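Local coordinates for beta-lactamase-like protein (Koribacter versatilis, PDB 6B9V) that hydrolyses diphosphate bonds as a metallo-beta-lactamase-fold diphosphatase of the PhnP family, probably acting on reactive FAD photoproducts at a dimanganese centre, at residues V9-I21 with H226-H238. Residues are numbered along the deposited sequence; the frame is centred on the assembly and turned at random.
With ZN (zinc ion), chain F; MN (manganese (II) ion), chain C.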
ATOM      1  N   VAL A   9      11.874  -7.586  11.210  1.00 15.27           N
ATOM      2  CA  VAL A   9      11.607  -7.605   9.783  1.00 10.92           C
ATOM      3  C   VAL A   9      10.127  -7.321   9.524  1.00 13.68           C
ATOM      4  O   VAL A   9       9.261  -8.115   9.893  1.00 13.67           O
ATOM      5  CB  VAL A   9      11.999  -8.958   9.169  1.00 16.06           C
ATOM      6  CG1 VAL A   9      11.698  -8.984   7.678  1.00 15.67           C
ATOM      7  CG2 VAL A   9      13.505  -9.246   9.443  1.00 14.32           C
ATOM      8  N   LEU A  10       9.847  -6.181   8.908  1.00 11.14           N
ATOM      9  CA  LEU A  10       8.473  -5.811   8.546  1.00 10.90           C
ATOM     10  C   LEU A  10       8.069  -6.441   7.213  1.00 12.88           C
ATOM     11  O   LEU A  10       6.906  -6.797   7.012  1.00 13.86           O
ATOM     12  CB  LEU A  10       8.333  -4.285   8.476  1.00  9.75           C
ATOM     13  CG  LEU A  10       8.742  -3.551   9.760  1.00 14.66           C
ATOM     14  CD1 LEU A  10       8.624  -2.027   9.581  1.00 15.02           C
ATOM     15  CD2 LEU A  10       7.911  -4.005  10.988  1.00 19.21           C
ATOM     16  N   GLY A  11       9.033  -6.583   6.301  1.00 12.43           N
ATOM     17  CA  GLY A  11       8.781  -7.283   5.052  1.00  9.32           C
ATOM     18  C   GLY A  11      10.093  -7.843   4.511  1.00 12.61           C
ATOM     19  O   GLY A  11      11.119  -7.202   4.628  1.00 13.24           O
ATOM     20  N   SER A  12      10.045  -9.050   3.960  1.00 12.79           N
ATOM     21  CA  SER A  12      11.241  -9.727   3.463  1.00 14.63           C
ATOM     22  C   SER A  12      11.172  -9.954   1.952  1.00 15.37           C
ATOM     23  O   SER A  12      12.028 -10.622   1.374  1.00 14.41           O
ATOM     24  CB  SER A  12      11.423 -11.066   4.195  1.00 10.22           C
ATOM     25  OG  SER A  12      10.318 -11.936   3.952  1.00 11.02           O
ATOM     26  N   GLY A  13      10.149  -9.400   1.303  1.00 14.87           N
ATOM     27  CA  GLY A  13       9.882  -9.740  -0.083  1.00 13.41           C
ATOM     28  C   GLY A  13      10.410  -8.745  -1.113  1.00 15.63           C
ATOM     29  O   GLY A  13      10.903  -7.672  -0.774  1.00 14.04           O
ATOM     30  N   THR A  14      10.287  -9.112  -2.380  1.00 13.43           N
ATOM     31  CA  THR A  14      10.701  -8.261  -3.489  1.00 13.31           C
ATOM     32  C   THR A  14       9.627  -7.186  -3.796  1.00 11.25           C
ATOM     33  O   THR A  14       8.639  -7.044  -3.054  1.00 15.62           O
ATOM     34  CB  THR A  14      10.999  -9.111  -4.760  1.00 16.09           C
ATOM     35  OG1 THR A  14      11.591  -8.277  -5.758  1.00 21.35           O
ATOM     36  CG2 THR A  14       9.711  -9.756  -5.315  1.00 13.31           C
ATOM     37  N   SER A  15       9.816  -6.446  -4.889  1.00 14.89           N
ATOM     38  CA  SER A  15       9.007  -5.245  -5.145  1.00 17.54           C
ATOM     39  C   SER A  15       7.525  -5.547  -5.353  1.00 19.34           C
ATOM     40  O   SER A  15       6.667  -4.747  -4.982  1.00 18.86           O
ATOM     41  CB  SER A  15       9.551  -4.487  -6.361  1.00 15.24           C
ATOM     42  OG  SER A  15       9.431  -5.283  -7.522  1.00 19.60           O
ATOM     43  N   MET A  16       7.202  -6.681  -5.934  1.00 13.21           N
ATOM     44  CA  MET A  16       5.821  -7.086  -6.092  1.00 17.27           C
ATOM     45  C   MET A  16       5.344  -8.061  -4.985  1.00 16.53           C
ATOM     46  O   MET A  16       4.240  -8.536  -5.010  1.00 15.89           O
ATOM     47  CB  MET A  16       5.596  -7.670  -7.481  1.00 24.11           C
ATOM     48  CG  MET A  16       5.541  -6.654  -8.606  1.00 35.58           C
ATOM     49  SD  MET A  16       4.316  -5.241  -8.503  1.00128.18           S
ATOM     50  CE  MET A  16       2.665  -5.880  -7.977  1.00 23.55           C
ATOM     51  N   GLY A  17       6.225  -8.297  -4.027  1.00 14.70           N
ATOM     52  CA  GLY A  17       5.893  -9.138  -2.890  1.00 15.49           C
ATOM     53  C   GLY A  17       5.870 -10.612  -3.256  1.00 18.93           C
ATOM     54  O   GLY A  17       6.106 -10.962  -4.412  1.00 14.74           O
ATOM     55  N   VAL A  18       5.617 -11.473  -2.269  1.00 15.93           N
ATOM     56  CA  VAL A  18       5.306 -12.886  -2.518  1.00 15.94           C
ATOM     57  C   VAL A  18       4.028 -13.202  -1.740  1.00 16.06           C
ATOM     58  O   VAL A  18       3.958 -12.964  -0.528  1.00 13.86           O
ATOM     59  CB  VAL A  18       6.456 -13.833  -2.093  1.00 13.85           C
ATOM     60  CG1 VAL A  18       6.224 -15.251  -2.645  1.00 14.03           C
ATOM     61  CG2 VAL A  18       7.797 -13.300  -2.599  1.00 12.71           C
ATOM     62  N   PRO A  19       2.997 -13.702  -2.428  1.00 14.73           N
ATOM     63  CA  PRO A  19       2.901 -14.072  -3.847  1.00 14.59           C
ATOM     64  C   PRO A  19       2.876 -12.876  -4.786  1.00 15.09           C
ATOM     65  O   PRO A  19       2.641 -11.756  -4.358  1.00 18.97           O
ATOM     66  CB  PRO A  19       1.552 -14.802  -3.944  1.00 20.19           C
ATOM     67  CG  PRO A  19       1.064 -14.959  -2.555  1.00 24.45           C
ATOM     68  CD  PRO A  19       1.737 -13.950  -1.710  1.00 16.84           C
ATOM     69  N   THR A  20       3.110 -13.146  -6.062  1.00 17.61           N
ATOM     70  CA  THR A  20       2.907 -12.182  -7.137  1.00 21.49           C
ATOM     71  C   THR A  20       1.465 -12.296  -7.608  1.00 23.28           C
ATOM     72  O   THR A  20       1.000 -13.403  -7.872  1.00 21.54           O
ATOM     73  CB  THR A  20       3.871 -12.463  -8.326  1.00 29.39           C
ATOM     74  OG1 THR A  20       5.222 -12.214  -7.919  1.00 28.46           O
ATOM     75  CG2 THR A  20       3.532 -11.598  -9.528  1.00 33.44           C
ATOM     76  N   ILE A  21       0.756 -11.169  -7.714  1.00 19.69           N
ATOM     77  CA  ILE A  21      -0.623 -11.193  -8.206  1.00 16.71           C
ATOM     78  C   ILE A  21      -0.738 -11.947  -9.527  1.00 20.10           C
ATOM     79  O   ILE A  21       0.047 -11.705 -10.442  1.00 18.74           O
ATOM     80  CB  ILE A  21      -1.189  -9.767  -8.418  1.00 23.94           C
ATOM     81  CG1 ILE A  21      -1.090  -8.944  -7.140  1.00 40.25           C
ATOM     82  CG2 ILE A  21      -2.655  -9.847  -8.829  1.00 29.64           C
ATOM     83  CD1 ILE A  21      -1.695  -7.550  -7.281  1.00 46.88           C
ATOM     84  N   HIS A 226      25.408 -14.175  12.106  1.00 17.62           N
ATOM     85  CA  HIS A 226      24.227 -14.637  11.381  1.00 18.14           C
ATOM     86  C   HIS A 226      23.933 -13.714  10.211  1.00 23.29           C
ATOM     87  O   HIS A 226      23.867 -12.484  10.371  1.00 17.10           O
ATOM     88  CB  HIS A 226      23.008 -14.711  12.307  1.00 17.32           C
ATOM     89  CG  HIS A 226      23.150 -15.739  13.386  1.00 31.18           C
ATOM     90  ND1 HIS A 226      23.536 -15.420  14.669  1.00 35.96           N
ATOM     91  CD2 HIS A 226      23.000 -17.085  13.360  1.00 37.74           C
ATOM     92  CE1 HIS A 226      23.603 -16.524  15.393  1.00 45.16           C
ATOM     93  NE2 HIS A 226      23.284 -17.548  14.623  1.00 43.86           N
ATOM     94  N   THR A 227      23.749 -14.307   9.036  1.00 16.53           N
ATOM     95  CA  THR A 227      23.431 -13.531   7.848  1.00 13.92           C
ATOM     96  C   THR A 227      22.009 -13.899   7.396  1.00 17.13           C
ATOM     97  O   THR A 227      21.648 -15.076   7.354  1.00 16.36           O
ATOM     98  CB  THR A 227      24.441 -13.793   6.696  1.00 14.37           C
ATOM     99  OG1 THR A 227      25.781 -13.498   7.131  1.00 16.43           O
ATOM    100  CG2 THR A 227      24.107 -12.934   5.483  1.00 17.46           C
ATOM    101  N   TYR A 228      21.213 -12.889   7.077  1.00 15.50           N
ATOM    102  CA  TYR A 228      19.851 -13.092   6.602  1.00 13.50           C
ATOM    103  C   TYR A 228      19.687 -12.476   5.229  1.00 14.31           C
ATOM    104  O   TYR A 228      20.180 -11.377   4.978  1.00 16.05           O
ATOM    105  CB  TYR A 228      18.840 -12.461   7.572  1.00 12.71           C
ATOM    106  CG  TYR A 228      18.883 -13.119   8.917  1.00 16.01           C
ATOM    107  CD1 TYR A 228      19.730 -12.653   9.909  1.00 24.93           C
ATOM    108  CD2 TYR A 228      18.118 -14.238   9.174  1.00 17.45           C
ATOM    109  CE1 TYR A 228      19.791 -13.272  11.131  1.00 26.59           C
ATOM    110  CE2 TYR A 228      18.170 -14.866  10.407  1.00 23.40           C
ATOM    111  CZ  TYR A 228      19.004 -14.367  11.377  1.00 27.20           C
ATOM    112  OH  TYR A 228      19.076 -14.983  12.599  1.00 33.48           O
ATOM    113  N   PHE A 229      18.977 -13.163   4.344  1.00 13.35           N
ATOM    114  CA  PHE A 229      18.718 -12.611   3.025  1.00 14.79           C
ATOM    115  C   PHE A 229      17.322 -11.996   2.964  1.00 13.93           C
ATOM    116  O   PHE A 229      16.373 -12.496   3.589  1.00 15.18           O
ATOM    117  CB  PHE A 229      18.854 -13.672   1.936  1.00 15.52           C
ATOM    118  CG  PHE A 229      20.260 -14.211   1.759  1.00 14.10           C
ATOM    119  CD1 PHE A 229      21.369 -13.473   2.156  1.00 15.37           C
ATOM    120  CD2 PHE A 229      20.461 -15.457   1.192  1.00 16.87           C
ATOM    121  CE1 PHE A 229      22.670 -13.978   1.977  1.00 18.30           C
ATOM    122  CE2 PHE A 229      21.756 -15.972   1.011  1.00 21.28           C
ATOM    123  CZ  PHE A 229      22.854 -15.230   1.402  1.00 17.41           C
ATOM    124  N   THR A 230      17.187 -10.939   2.178  1.00 12.37           N
ATOM    125  CA  THR A 230      15.878 -10.271   2.069  1.00 11.42           C
ATOM    126  C   THR A 230      15.664  -9.823   0.621  1.00 12.62           C
ATOM    127  O   THR A 230      16.503 -10.107  -0.244  1.00 13.84           O
ATOM    128  CB  THR A 230      15.790  -9.087   3.061  1.00 15.64           C
ATOM    129  OG1 THR A 230      14.457  -8.551   3.085  1.00 16.26           O
ATOM    130  CG2 THR A 230      16.791  -7.980   2.681  1.00 17.88           C
ATOM    131  N   HIS A 231      14.546  -9.145   0.357  1.00 13.64           N
ATOM    132  CA  HIS A 231      14.126  -8.737  -0.998  1.00 12.52           C
ATOM    133  C   HIS A 231      13.871  -9.971  -1.880  1.00 13.26           C
ATOM    134  O   HIS A 231      14.100  -9.962  -3.083  1.00 16.57           O
ATOM    135  CB  HIS A 231      15.157  -7.813  -1.652  1.00 18.15           C
ATOM    136  CG  HIS A 231      14.548  -6.801  -2.574  1.00 17.36           C
ATOM    137  ND1 HIS A 231      13.975  -7.144  -3.777  1.00 11.63           N
ATOM    138  CD2 HIS A 231      14.410  -5.459  -2.458  1.00 13.89           C
ATOM    139  CE1 HIS A 231      13.516  -6.054  -4.372  1.00 13.39           C
ATOM    140  NE2 HIS A 231      13.749  -5.022  -3.583  1.00 13.91           N
ATOM    141  N   ILE A 232      13.315 -11.001  -1.256  1.00 15.61           N
ATOM    142  CA  ILE A 232      13.191 -12.329  -1.848  1.00 14.67           C
ATOM    143  C   ILE A 232      11.981 -12.448  -2.780  1.00 17.72           C
ATOM    144  O   ILE A 232      10.888 -12.011  -2.420  1.00 13.07           O
ATOM    145  CB  ILE A 232      13.067 -13.386  -0.741  1.00 16.83           C
ATOM    146  CG1 ILE A 232      14.340 -13.403   0.125  1.00 17.61           C
ATOM    147  CG2 ILE A 232      12.768 -14.772  -1.334  1.00 16.25           C
ATOM    148  CD1 ILE A 232      14.102 -13.968   1.508  1.00 11.94           C
ATOM    149  N   SER A 233      12.184 -13.050  -3.953  1.00 14.87           N
ATOM    150  CA  SER A 233      11.114 -13.240  -4.947  1.00 15.29           C
ATOM    151  C   SER A 233      10.506 -14.644  -4.883  1.00 18.10           C
ATOM    152  O   SER A 233      10.984 -15.505  -4.138  1.00 15.07           O
ATOM    153  CB  SER A 233      11.658 -12.991  -6.362  1.00 12.30           C
ATOM    154  OG  SER A 233      12.392 -14.123  -6.811  1.00 14.77           O
ATOM    155  N   HIS A 234       9.460 -14.897  -5.676  1.00 13.12           N
ATOM    156  CA  HIS A 234       8.844 -16.224  -5.677  1.00 15.16           C
ATOM    157  C   HIS A 234       9.742 -17.315  -6.266  1.00 16.84           C
ATOM    158  O   HIS A 234       9.394 -18.501  -6.272  1.00 16.49           O
ATOM    159  CB  HIS A 234       7.466 -16.186  -6.392  1.00 16.14           C
ATOM    160  CG  HIS A 234       7.501 -15.793  -7.840  1.00 21.13           C
ATOM    161  ND1 HIS A 234       6.501 -16.087  -8.745  1.00 29.12           N
ATOM    162  CD2 HIS A 234       8.478 -15.181  -8.559  1.00 19.02           C
ATOM    163  CE1 HIS A 234       6.835 -15.634  -9.939  1.00 22.74           C
ATOM    164  NE2 HIS A 234       8.031 -15.081  -9.854  1.00 29.30           N
ATOM    165  N   ASP A 235      10.920 -16.924  -6.729  1.00 13.76           N
ATOM    166  CA  ASP A 235      11.892 -17.890  -7.226  1.00 18.93           C
ATOM    167  C   ASP A 235      12.478 -18.753  -6.109  1.00 23.14           C
ATOM    168  O   ASP A 235      13.037 -19.810  -6.385  1.00 19.62           O
ATOM    169  CB  ASP A 235      13.032 -17.170  -7.958  1.00 19.60           C
ATOM    170  CG  ASP A 235      13.784 -18.079  -8.912  1.00 30.25           C
ATOM    171  OD1 ASP A 235      13.119 -18.713  -9.756  1.00 31.92           O
ATOM    172  OD2 ASP A 235      15.034 -18.164  -8.814  1.00 27.05           O
ATOM    173  N   LEU A 236      12.377 -18.290  -4.860  1.00 18.66           N
ATOM    174  CA  LEU A 236      13.036 -18.958  -3.736  1.00 18.36           C
ATOM    175  C   LEU A 236      12.049 -19.471  -2.679  1.00 16.18           C
ATOM    176  O   LEU A 236      11.526 -18.683  -1.885  1.00 18.82           O
ATOM    177  CB  LEU A 236      14.038 -18.000  -3.074  1.00 17.62           C
ATOM    178  CG  LEU A 236      15.122 -17.375  -3.963  1.00 16.04           C
ATOM    179  CD1 LEU A 236      15.947 -16.329  -3.209  1.00 15.16           C
ATOM    180  CD2 LEU A 236      16.025 -18.452  -4.489  1.00 15.49           C
ATOM    181  N   PRO A 237      11.811 -20.794  -2.648  1.00 17.52           N
ATOM    182  CA  PRO A 237      10.951 -21.420  -1.628  1.00 21.29           C
ATOM    183  C   PRO A 237      11.593 -21.285  -0.255  1.00 23.38           C
ATOM    184  O   PRO A 237      12.794 -21.528  -0.146  1.00 18.48           O
ATOM    185  CB  PRO A 237      10.884 -22.895  -2.062  1.00 21.86           C
ATOM    186  CG  PRO A 237      11.408 -22.927  -3.471  1.00 28.79           C
ATOM    187  CD  PRO A 237      12.375 -21.791  -3.575  1.00 22.60           C
ATOM    188  N   HIS A 238      10.840 -20.923   0.777  1.00 17.72           N
ATOM    189  CA  HIS A 238      11.496 -20.556   2.035  1.00 19.77           C
ATOM    190  C   HIS A 238      12.222 -21.736   2.692  1.00 17.49           C
ATOM    191  O   HIS A 238      13.449 -21.712   2.868  1.00 16.30           O
ATOM    192  CB  HIS A 238      10.490 -19.947   3.020  1.00 18.80           C
ATOM    193  CG  HIS A 238      11.126 -19.460   4.287  1.00 16.56           C
ATOM    194  ND1 HIS A 238      11.760 -18.239   4.376  1.00 15.27           N
ATOM    195  CD2 HIS A 238      11.253 -20.044   5.503  1.00 16.57           C
ATOM    196  CE1 HIS A 238      12.258 -18.094   5.592  1.00 16.82           C
ATOM    197  NE2 HIS A 238      11.946 -19.166   6.303  1.00 17.24           N
TER
HETATM  198 ZN    ZN F 304       4.789 -17.165  -8.429  1.00 20.13          ZN
HETATM  199 MN    MN C 301      13.498  -2.881  -3.857  1.00 14.95          MN
HETATM  200  O   HOH W   1      13.931  -6.550   4.661  1.00 15.96           O
HETATM  201  O   HOH W   2       7.640 -12.566  -6.257  1.00 19.99           O
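T14 meets the imidazole of H231 at its rim: OG1 lies near the ring plane, 3.3 Å from CE1, while G13 O sits over one face, off-centre. The T14 hydroxyl is turned to the ring because OG1 lies opposite the backbone N (chi1 -171°), which leaves CG2 to pack on S233 CA at 3.8 Å. H231 NE2, next to CE1 in the ring, binds a manganese ion at 2.2 Å, shared with D82, H83 and D178. Beside the ring the backbones form a single bridge: I232 N donates almost straight to S12 O (3.0 Å, 172°), and T14 N returns a weak bond to I232 O. H231 CA adds a CH...O contact to G13 O. The bridge ties the loop after strand 2-9 to the loop that leaves strand 226-230, the two strands belonging to different sheets of the metallo-beta-lactamase sandwich, at the metal-bearing edge. Farther along, V18 fits CG2 against I232 O and CG1 against H234 CB. T20 OG1 stands over the centre of the H234 ring, whose ND1 binds zinc at 2.0 Å with C23, C25 and C28; a chi1 of 62° folds this imidazole back between its own N and carbonyl carbon. One water joins G17 O, T20 OG1 and H234 N; another bridges G11 O and T230 OG1.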